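Local coordinates for protein-tyrosine-phosphatase (Shewanella sp., PDB 2Z72) that hydrolyses phosphotyrosine in proteins and stays active in the cold, probably with the help of two zinc ions held in its active site, at residues S212-R217 and L274-V279; D65-I70 and E106-M111; F116-Q121 and S306-K311. All blocks are in the same frame, centred on the assembly; numbering follows the deposited sequence. Where two conformers were deposited one is given.

Contact 3 lies beside the metal centre. The side chain of Lys-308 lies about 6 Å from a bound zinc ion, and the chain from contact 2 to contact 3 passes zinc ligand Asp-114. Those two contacts sit on opposite sides of the chain's centre, with centres about 25 Å apart but nearest atoms only about 7 Å apart. Contact 1 joins two helices farther out. Its centre is about 21 Å from that of contact 2 and about 32 Å from that of contact 3. Strand 197-200 connects contacts 1 and 2: Trp-214 touches Ile-197, and Tyr-67 touches Ile-200. In sequence, contact 2 closes first, and both segments of contact 1 fall between those of contact 3.

Contact 1. Residues S212-R217 and L274-V279; sequences SEWISR and LQHFNV
Helix 212-216 and the last turn of helix 267-277 come nearest at Ile-215 and His-276, whose CA atoms are 7.7 Å apart. Three side-chain pairs fill the space between them. Ile-215 covers one face of the His-276 ring. Its CG1 stands 3.7 Å from the ring centroid of His-276 and only 9° off the normal, a well-centred CH-pi contact. The Ile-215 CD1 methyl continues past the ring to His-276 CB, 3.9 Å away. The isoleucine and histidine side chains overlap with their ends pointing opposite ways.

Trp-214 meets the other helix with its five-membered ring. Its CG is anti to the backbone N (chi1 173°), which turns the indole toward helix 267-277. Phe-277 brings CZ over one indole face, displaced toward the rim. The approach is tight: Phe-277 CZ is 3.2 Å from Trp-214 NE1 and 3.5 Å from Trp-214 CD1. The two ring planes meet obliquely, at 43°. His-276 meets Trp-214 rim to rim instead, near the indole plane. Trp-214, His-276 and Phe-277 thus form an aromatic cluster. Leu-221 and Ala-224 of helix 221-231 pack on the same indole, and Ile-197 brings in a strand of the sheet.

Helix 267-277 ends here in a Schellman motif. Asn-278 has positive phi, and Val-279 N bonds back to Leu-274 O over 3.1 Å. No hydrogen bond or salt bridge crosses between the segments. The helices are therefore joined through dispersion and aromatic contact, with the indole buried and the imidazole on the exposed side.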
loop_
_atom_site.group_PDB
_atom_site.type_symbol
_atom_site.label_atom_id
_atom_site.label_comp_id
_atom_site.label_asym_id
_atom_site.label_seq_id
_atom_site.Cartn_x
_atom_site.Cartn_y
_atom_site.Cartn_z
ATOM N N SER A 212 20.937 -8.800 0.773
ATOM C CA SER A 212 22.076 -8.843 1.707
ATOM C C SER A 212 22.761 -7.499 1.794
ATOM O O SER A 212 23.426 -7.174 2.799
ATOM C CB SER A 212 23.040 -9.941 1.254
ATOM O OG SER A 212 22.436 -11.194 1.636
ATOM N N GLU A 213 22.593 -6.650 0.787
ATOM C CA GLU A 213 23.158 -5.253 0.839
ATOM C C GLU A 213 22.604 -4.468 2.002
ATOM O O GLU A 213 23.308 -3.577 2.501
ATOM C CB GLU A 213 22.940 -4.552 -0.511
ATOM C CG GLU A 213 23.463 -3.138 -0.620
ATOM C CD GLU A 213 23.516 -2.556 -2.004
ATOM O OE1 GLU A 213 23.063 -3.274 -2.906
ATOM O OE2 GLU A 213 23.913 -1.348 -2.099
ATOM N N TRP A 214 21.367 -4.731 2.442
ATOM C CA TRP A 214 20.845 -4.092 3.642
ATOM C C TRP A 214 21.815 -4.259 4.832
ATOM O O TRP A 214 22.044 -3.382 5.632
ATOM C CB TRP A 214 19.455 -4.707 3.965
ATOM C CG TRP A 214 18.879 -4.244 5.292
ATOM C CD1 TRP A 214 19.137 -4.688 6.577
ATOM C CD2 TRP A 214 17.896 -3.209 5.445
ATOM N NE1 TRP A 214 18.423 -4.032 7.504
ATOM C CE2 TRP A 214 17.641 -3.100 6.829
ATOM C CE3 TRP A 214 17.214 -2.352 4.553
ATOM C CZ2 TRP A 214 16.753 -2.196 7.319
ATOM C CZ3 TRP A 214 16.325 -1.466 5.086
ATOM C CH2 TRP A 214 16.068 -1.362 6.446
ATOM N N ILE A 215 22.258 -5.509 4.983
ATOM C CA ILE A 215 23.125 -5.906 6.113
ATOM C C ILE A 215 24.477 -5.255 6.046
ATOM O O ILE A 215 25.001 -4.725 6.997
ATOM C CB ILE A 215 23.240 -7.457 6.150
ATOM C CG1 ILE A 215 21.878 -8.147 6.307
ATOM C CG2 ILE A 215 24.234 -7.840 7.211
ATOM C CD1 ILE A 215 21.864 -9.653 6.319
ATOM N N SER A 216 25.005 -5.239 4.817
ATOM C CA SER A 216 26.347 -4.643 4.688
ATOM C C SER A 216 26.308 -3.140 4.904
ATOM O O SER A 216 27.316 -2.591 5.411
ATOM C CB SER A 216 27.054 -5.006 3.404
ATOM O OG SER A 216 26.285 -4.606 2.310
ATOM N N ARG A 217 25.205 -2.469 4.574
ATOM C CA ARG A 217 25.016 -1.048 4.838
ATOM C C ARG A 217 24.580 -0.730 6.269
ATOM O O ARG A 217 24.457 0.434 6.586
ATOM C CB ARG A 217 23.988 -0.472 3.857
ATOM C CG ARG A 217 24.578 -0.474 2.415
ATOM C CD ARG A 217 23.641 0.291 1.505
ATOM N NE ARG A 217 24.233 0.296 0.149
ATOM C CZ ARG A 217 25.127 1.179 -0.257
ATOM N NH1 ARG A 217 25.570 2.162 0.508
ATOM N NH2 ARG A 217 25.601 1.078 -1.491
ATOM N N LEU A 274 16.549 -13.650 7.731
ATOM C CA LEU A 274 15.625 -13.855 8.807
ATOM C C LEU A 274 16.318 -13.618 10.173
ATOM O O LEU A 274 15.809 -12.987 11.065
ATOM C CB LEU A 274 15.074 -15.279 8.813
ATOM C CG LEU A 274 14.210 -15.698 7.622
ATOM C CD1 LEU A 274 13.900 -17.205 7.638
ATOM C CD2 LEU A 274 12.951 -14.839 7.612
ATOM N N GLN A 275 17.513 -14.208 10.325
ATOM C CA GLN A 275 18.275 -14.070 11.561
ATOM C C GLN A 275 18.646 -12.622 11.828
ATOM O O GLN A 275 18.611 -12.123 12.961
ATOM C CB GLN A 275 19.548 -14.977 11.477
ATOM C CG GLN A 275 19.192 -16.434 11.760
ATOM C CD GLN A 275 20.223 -17.419 11.257
ATOM O OE1 GLN A 275 19.937 -18.634 11.046
ATOM N NE2 GLN A 275 21.443 -16.885 11.093
ATOM N N HIS A 276 18.990 -11.889 10.768
ATOM C CA HIS A 276 19.411 -10.517 10.964
ATOM C C HIS A 276 18.312 -9.677 11.615
ATOM O O HIS A 276 18.609 -8.807 12.405
ATOM C CB HIS A 276 19.739 -9.903 9.563
ATOM C CG HIS A 276 20.279 -8.519 9.658
ATOM N ND1 HIS A 276 19.696 -7.285 9.457
ATOM C CD2 HIS A 276 21.516 -8.239 10.083
ATOM C CE1 HIS A 276 20.536 -6.305 9.704
ATOM N NE2 HIS A 276 21.652 -6.888 10.069
ATOM N N PHE A 277 17.055 -9.918 11.230
ATOM C CA PHE A 277 15.918 -9.171 11.749
ATOM C C PHE A 277 15.202 -9.874 12.903
ATOM O O PHE A 277 14.239 -9.358 13.432
ATOM C CB PHE A 277 14.903 -8.927 10.651
ATOM C CG PHE A 277 15.388 -7.987 9.559
ATOM C CD1 PHE A 277 15.926 -8.461 8.377
ATOM C CD2 PHE A 277 15.257 -6.592 9.729
ATOM C CE1 PHE A 277 16.337 -7.620 7.351
ATOM C CE2 PHE A 277 15.664 -5.791 8.710
ATOM C CZ PHE A 277 16.176 -6.260 7.504
ATOM N N ASN A 278 15.671 -11.073 13.289
ATOM C CA ASN A 278 15.024 -11.872 14.306
ATOM C C ASN A 278 13.541 -12.080 14.029
ATOM O O ASN A 278 12.668 -11.859 14.860
ATOM C CB ASN A 278 15.194 -11.239 15.694
ATOM C CG ASN A 278 14.842 -12.077 16.874
ATOM O OD1 ASN A 278 14.360 -11.520 17.904
ATOM N ND2 ASN A 278 15.054 -13.386 16.842
ATOM N N VAL A 279 13.294 -12.537 12.786
ATOM C CA VAL A 279 11.958 -12.899 12.339
ATOM C C VAL A 279 11.948 -14.332 11.869
ATOM O O VAL A 279 12.957 -14.894 11.496
ATOM C CB VAL A 279 11.434 -11.916 11.268
ATOM C CG1 VAL A 279 11.278 -10.537 11.890
ATOM C CG2 VAL A 279 12.324 -11.911 10.060
#

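Contact 2. Residues D65-I70 and E106-M111; sequences DTYLGI and EGHMVM
This is an aromatic and CH-pi contact between two sheets. Ile-70 covers one face of the His-108 ring, which turns its edge to Tyr-67. His-108 begins strand 108-111 of one mixed sheet. Tyr-67 lies on strand 66-67, an outermost strand of the other.

Ile-70 comes over one face of the imidazole. Its CG2 methyl is 3.7 Å from the ring centroid of His-108, 15° off the normal, and leans toward the CD2 rim. The closest approach is Ile-70 CG2 to His-108 CD2, at 3.6 Å. Ile-70 CD1 is on the same side of the ring but beyond its rim, 3.7 Å from both CE1 and NE2 of His-108. The torsions of Ile-70 (chi1 -54°, chi2 -51°) fold the chain so that both methyls reach the ring.

Tyr-67 meets the same imidazole differently. The edge of His-108 points at the phenol face in a T-shaped pair, with centroids 5.7 Å apart. The nearest atoms are Tyr-67 CD1 and His-108 CE1, at 4.1 Å.

The two sheets face each other as the beta sandwich expected of the calcineurin-like phosphoesterase fold. Between Tyr-67 and strand 72-76 the chain passes from one sheet to the other, and Ile-70 lies on this passage. Strand 108-111 runs parallel to both 72-76 and 142-145. From the latter, His-144 NE2 hydrogen-bonds His-108 ND1, and its ring also meets Tyr-67 edge-to-face.

With an alanine in place of His-108, the Ile-70 methyls would probably face a gap and His-144 would lose its imidazole mate. The Tyr-67 hydroxyl is held separately, by the carbonyl of Pro-64.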
loop_
_atom_site.group_PDB
_atom_site.type_symbol
_atom_site.label_atom_id
_atom_site.label_comp_id
_atom_site.label_asym_id
_atom_site.label_seq_id
_atom_site.Cartn_x
_atom_site.Cartn_y
_atom_site.Cartn_z
ATOM N N ASP A 65 7.213 1.622 13.206
ATOM C CA ASP A 65 7.469 0.580 12.216
ATOM C C ASP A 65 7.639 -0.811 12.850
ATOM O O ASP A 65 7.937 -1.734 12.077
ATOM C CB ASP A 65 8.637 0.944 11.298
ATOM C CG ASP A 65 9.952 1.153 12.007
ATOM O OD1 ASP A 65 10.758 1.957 11.511
ATOM O OD2 ASP A 65 10.146 0.482 13.068
ATOM N N THR A 66 7.509 -0.941 14.160
ATOM C CA THR A 66 7.730 -2.188 14.863
ATOM C C THR A 66 6.658 -2.350 15.889
ATOM O O THR A 66 6.348 -1.370 16.589
ATOM C CB THR A 66 9.136 -2.174 15.510
ATOM O OG1 THR A 66 10.108 -2.076 14.476
ATOM C CG2 THR A 66 9.369 -3.406 16.330
ATOM N N TYR A 67 6.062 -3.544 15.998
ATOM C CA TYR A 67 4.927 -3.821 16.828
ATOM C C TYR A 67 5.074 -5.219 17.477
ATOM O O TYR A 67 5.536 -6.168 16.808
ATOM C CB TYR A 67 3.565 -3.836 16.049
ATOM C CG TYR A 67 3.343 -2.484 15.425
ATOM C CD1 TYR A 67 2.546 -1.559 16.086
ATOM C CD2 TYR A 67 3.939 -2.091 14.215
ATOM C CE1 TYR A 67 2.325 -0.312 15.577
ATOM C CE2 TYR A 67 3.768 -0.823 13.737
ATOM C CZ TYR A 67 2.934 0.069 14.405
ATOM O OH TYR A 67 2.727 1.354 13.955
ATOM N N LEU A 68 4.683 -5.317 18.714
ATOM C CA LEU A 68 4.688 -6.551 19.466
ATOM C C LEU A 68 3.278 -6.914 19.879
ATOM O O LEU A 68 2.445 -6.034 20.145
ATOM C CB LEU A 68 5.376 -6.348 20.799
ATOM C CG LEU A 68 6.806 -5.911 21.014
ATOM C CD1 LEU A 68 7.200 -5.757 22.503
ATOM C CD2 LEU A 68 7.620 -6.965 20.305
ATOM N N GLY A 69 3.033 -8.204 20.027
ATOM C CA GLY A 69 1.813 -8.671 20.643
ATOM C C GLY A 69 0.527 -8.474 19.896
ATOM O O GLY A 69 -0.538 -8.353 20.482
ATOM N N ILE A 70 0.619 -8.450 18.573
ATOM C CA ILE A 70 -0.577 -8.231 17.728
ATOM C C ILE A 70 -1.237 -9.572 17.418
ATOM O O ILE A 70 -0.657 -10.448 16.749
ATOM C CB ILE A 70 -0.208 -7.435 16.464
ATOM C CG1 ILE A 70 0.511 -6.116 16.793
ATOM C CG2 ILE A 70 -1.450 -7.191 15.640
ATOM C CD1 ILE A 70 -0.140 -5.213 17.803
ATOM N N GLU A 106 -9.495 -5.180 16.460
ATOM C CA GLU A 106 -8.191 -4.728 16.843
ATOM C C GLU A 106 -7.113 -5.366 15.979
ATOM O O GLU A 106 -5.909 -5.224 16.256
ATOM C CB GLU A 106 -7.892 -5.013 18.317
ATOM C CG GLU A 106 -8.897 -4.306 19.225
ATOM C CD GLU A 106 -8.572 -4.432 20.688
ATOM O OE1 GLU A 106 -9.148 -3.656 21.461
ATOM O OE2 GLU A 106 -7.742 -5.310 20.993
ATOM N N GLY A 107 -7.546 -6.090 14.902
ATOM C CA GLY A 107 -6.571 -6.621 13.975
ATOM C C GLY A 107 -5.792 -5.528 13.270
ATOM O O GLY A 107 -6.206 -4.354 13.225
ATOM N N HIS A 108 -4.653 -5.925 12.668
ATOM C CA HIS A 108 -3.856 -5.087 11.808
ATOM C C HIS A 108 -3.918 -5.586 10.390
ATOM O O HIS A 108 -3.829 -6.773 10.139
ATOM C CB HIS A 108 -2.401 -5.012 12.264
ATOM C CG HIS A 108 -2.235 -4.276 13.558
ATOM N ND1 HIS A 108 -1.022 -3.648 13.806
ATOM C CD2 HIS A 108 -3.025 -4.069 14.606
ATOM C CE1 HIS A 108 -1.120 -3.072 15.012
ATOM N NE2 HIS A 108 -2.300 -3.300 15.517
ATOM N N MET A 109 -4.060 -4.655 9.432
ATOM C CA MET A 109 -3.911 -4.943 8.038
ATOM C C MET A 109 -2.580 -4.390 7.551
ATOM O O MET A 109 -2.274 -3.236 7.864
ATOM C CB MET A 109 -5.047 -4.253 7.222
ATOM C CG MET A 109 -4.834 -4.342 5.739
ATOM S SD MET A 109 -6.146 -3.554 4.768
ATOM C CE MET A 109 -7.452 -4.681 4.973
ATOM N N VAL A 110 -1.822 -5.152 6.785
ATOM C CA VAL A 110 -0.624 -4.654 6.140
ATOM C C VAL A 110 -0.885 -4.735 4.629
ATOM O O VAL A 110 -1.017 -5.826 4.086
ATOM C CB VAL A 110 0.646 -5.425 6.480
ATOM C CG1 VAL A 110 1.842 -4.705 5.914
ATOM C CG2 VAL A 110 0.793 -5.588 8.005
ATOM N N MET A 111 -0.977 -3.585 3.999
ATOM C CA MET A 111 -1.045 -3.542 2.529
ATOM C C MET A 111 0.325 -3.124 2.043
ATOM O O MET A 111 0.732 -1.979 2.208
ATOM C CB MET A 111 -2.142 -2.550 2.076
ATOM C CG MET A 111 -2.152 -2.431 0.542
ATOM S SD MET A 111 -3.604 -1.581 -0.110
ATOM C CE MET A 111 -4.874 -2.802 0.158
#

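Contact 3. Residues F116-Q121 and S306-K311; sequences FDRGHQ and SIKVGK
Arg-118 lays its side chain across Lys-308 and Val-309, at the surface. Its CB is directed toward segment 306-311. With chi1 at -174° CG turns away from the backbone N, and the extended chain carries CD and NE over Lys-308 O. CD is the first atom to come close, 4.0 Å from Lys-308 O and little farther from Lys-308 CB. NE follows, 3.5 Å from Lys-308 O. That carbonyl oxygen sits over the guanidinium face, displaced toward the rim, and no hydrogen bond forms. CZ passes above the same oxygen. The group then divides. NH1 rests against the aliphatic part of the lysine, with Lys-308 CE at 3.6 Å from Arg-118 NH1. NH2 reaches over the backbone of Val-309, its CA 4.2 Å away.

Asp-117, Arg-118 and Gly-119 belong to the GDxxDRG signature of phosphoprotein phosphatases. The preceding Asp-117 hydrogen-bonds His-150, the aspartate-histidine pair known from that family. In those enzymes the arginine of the signature binds the substrate phosphate, and Arg-118 probably does the same. The lysine comes from a short 3-10 turn, 307-309. Its chain is extended beyond CG and passes Arg-118 NH1 at a slant. The side chain of Lys-308 is about 6 Å from a bound zinc ion.

At the tips, Arg-118 NH1 and Lys-308 NZ are 4.4 Å apart. One water joins them, accepting from Lys-308 NZ at 2.9 Å and, weakly, from Arg-118 NH1 at 3.0 Å. Lys-308 NZ also bonds Ser-288 OG, which gives the ammonium a second partner.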
loop_
_atom_site.group_PDB
_atom_site.type_symbol
_atom_site.label_atom_id
_atom_site.label_comp_id
_atom_site.label_asym_id
_atom_site.label_seq_id
_atom_site.Cartn_x
_atom_site.Cartn_y
_atom_site.Cartn_z
ATOM N N PHE A 116 -1.080 2.370 -6.658
ATOM C CA PHE A 116 -1.031 3.090 -7.936
ATOM C C PHE A 116 -0.716 2.166 -9.123
ATOM O O PHE A 116 -0.087 1.128 -8.990
ATOM C CB PHE A 116 0.029 4.153 -7.902
ATOM C CG PHE A 116 -0.310 5.366 -7.076
ATOM C CD1 PHE A 116 0.078 5.484 -5.750
ATOM C CD2 PHE A 116 -1.023 6.397 -7.647
ATOM C CE1 PHE A 116 -0.240 6.607 -5.039
ATOM C CE2 PHE A 116 -1.335 7.502 -6.926
ATOM C CZ PHE A 116 -0.938 7.634 -5.637
ATOM N N ASP A 117 -1.166 2.658 -10.270
ATOM C CA ASP A 117 -0.771 2.302 -11.632
ATOM C C ASP A 117 -1.455 1.041 -12.131
ATOM O O ASP A 117 -1.979 0.217 -11.385
ATOM C CB ASP A 117 0.760 2.210 -11.725
ATOM C CG ASP A 117 1.461 3.542 -11.632
ATOM O OD1 ASP A 117 2.725 3.526 -11.512
ATOM O OD2 ASP A 117 0.776 4.592 -11.714
ATOM N N ARG A 118 -1.452 0.965 -13.461
ATOM C CA ARG A 118 -2.065 -0.040 -14.312
ATOM C C ARG A 118 -3.574 0.083 -14.342
ATOM O O ARG A 118 -4.184 0.160 -15.418
ATOM C CB ARG A 118 -1.612 -1.475 -13.996
ATOM C CG ARG A 118 -2.199 -2.413 -15.045
ATOM C CD ARG A 118 -1.691 -3.845 -14.787
ATOM N NE ARG A 118 -2.464 -4.781 -15.617
ATOM C CZ ARG A 118 -2.095 -6.020 -15.900
ATOM N NH1 ARG A 118 -0.944 -6.484 -15.424
ATOM N NH2 ARG A 118 -2.896 -6.770 -16.668
ATOM N N GLY A 119 -4.234 0.076 -13.202
ATOM C CA GLY A 119 -5.685 0.025 -13.151
ATOM C C GLY A 119 -6.360 1.374 -13.220
ATOM O O GLY A 119 -5.749 2.422 -13.206
ATOM N N HIS A 120 -7.673 1.290 -13.328
ATOM C CA HIS A 120 -8.576 2.372 -13.627
ATOM C C HIS A 120 -9.355 2.937 -12.470
ATOM O O HIS A 120 -10.158 3.846 -12.677
ATOM C CB HIS A 120 -9.568 1.928 -14.737
ATOM C CG HIS A 120 -10.475 0.837 -14.315
ATOM N ND1 HIS A 120 -10.117 -0.446 -13.954
ATOM C CD2 HIS A 120 -11.806 0.897 -14.127
ATOM C CE1 HIS A 120 -11.183 -1.167 -13.590
ATOM N NE2 HIS A 120 -12.215 -0.350 -13.685
ATOM N N GLN A 121 -9.128 2.418 -11.263
ATOM C CA GLN A 121 -9.859 2.827 -10.073
ATOM C C GLN A 121 -8.905 3.216 -8.972
ATOM O O GLN A 121 -9.109 2.940 -7.772
ATOM C CB GLN A 121 -10.803 1.730 -9.551
ATOM C CG GLN A 121 -11.772 1.145 -10.581
ATOM C CD GLN A 121 -12.652 0.059 -9.968
ATOM O OE1 GLN A 121 -12.174 -1.034 -9.710
ATOM N NE2 GLN A 121 -13.884 0.434 -9.691
ATOM N N SER A 306 -1.869 -11.102 -7.864
ATOM C CA SER A 306 -2.317 -10.672 -9.190
ATOM C C SER A 306 -3.675 -9.989 -9.200
ATOM O O SER A 306 -4.389 -10.063 -10.209
ATOM C CB SER A 306 -2.248 -11.828 -10.196
ATOM O OG SER A 306 -0.878 -12.247 -10.351
ATOM N N ILE A 307 -4.002 -9.263 -8.136
ATOM C CA ILE A 307 -5.155 -8.384 -8.171
ATOM C C ILE A 307 -5.071 -7.471 -9.406
ATOM O O ILE A 307 -6.120 -7.078 -9.952
ATOM C CB ILE A 307 -5.260 -7.593 -6.844
ATOM C CG1 ILE A 307 -5.604 -8.506 -5.715
ATOM C CG2 ILE A 307 -6.285 -6.437 -6.997
ATOM C CD1 ILE A 307 -5.468 -7.867 -4.326
ATOM N N LYS A 308 -3.876 -7.095 -9.847
ATOM C CA LYS A 308 -3.698 -6.172 -10.944
ATOM C C LYS A 308 -4.373 -6.633 -12.215
ATOM O O LYS A 308 -4.672 -5.798 -13.045
ATOM C CB LYS A 308 -2.210 -5.916 -11.228
ATOM C CG LYS A 308 -1.491 -7.133 -11.842
ATOM C CD LYS A 308 -0.023 -6.988 -11.927
ATOM C CE LYS A 308 0.631 -8.177 -12.613
ATOM N NZ LYS A 308 2.091 -8.046 -12.715
ATOM N N VAL A 309 -4.595 -7.941 -12.368
ATOM C CA VAL A 309 -5.196 -8.468 -13.599
ATOM C C VAL A 309 -6.675 -8.172 -13.609
ATOM O O VAL A 309 -7.302 -8.205 -14.669
ATOM C CB VAL A 309 -4.851 -9.944 -13.738
ATOM C CG1 VAL A 309 -5.537 -10.650 -14.905
ATOM C CG2 VAL A 309 -3.363 -10.072 -13.987
ATOM N N GLY A 310 -7.279 -7.808 -12.469
ATOM C CA GLY A 310 -8.647 -7.302 -12.462
ATOM C C GLY A 310 -9.725 -8.340 -12.282
ATOM O O GLY A 310 -10.910 -8.010 -12.411
ATOM N N LYS A 311 -9.362 -9.568 -11.949
ATOM C CA LYS A 311 -10.338 -10.657 -11.799
ATOM C C LYS A 311 -10.503 -11.204 -10.397
ATOM O O LYS A 311 -11.608 -11.529 -10.038
ATOM C CB LYS A 311 -9.966 -11.807 -12.743
ATOM C CG LYS A 311 -10.087 -11.363 -14.183
ATOM C CD LYS A 311 -9.386 -12.332 -15.113
ATOM C CE LYS A 311 -9.506 -11.808 -16.545
ATOM N NZ LYS A 311 -8.200 -11.596 -17.275
HETATM O O HOH W 1 1.958 -5.941 -14.741
#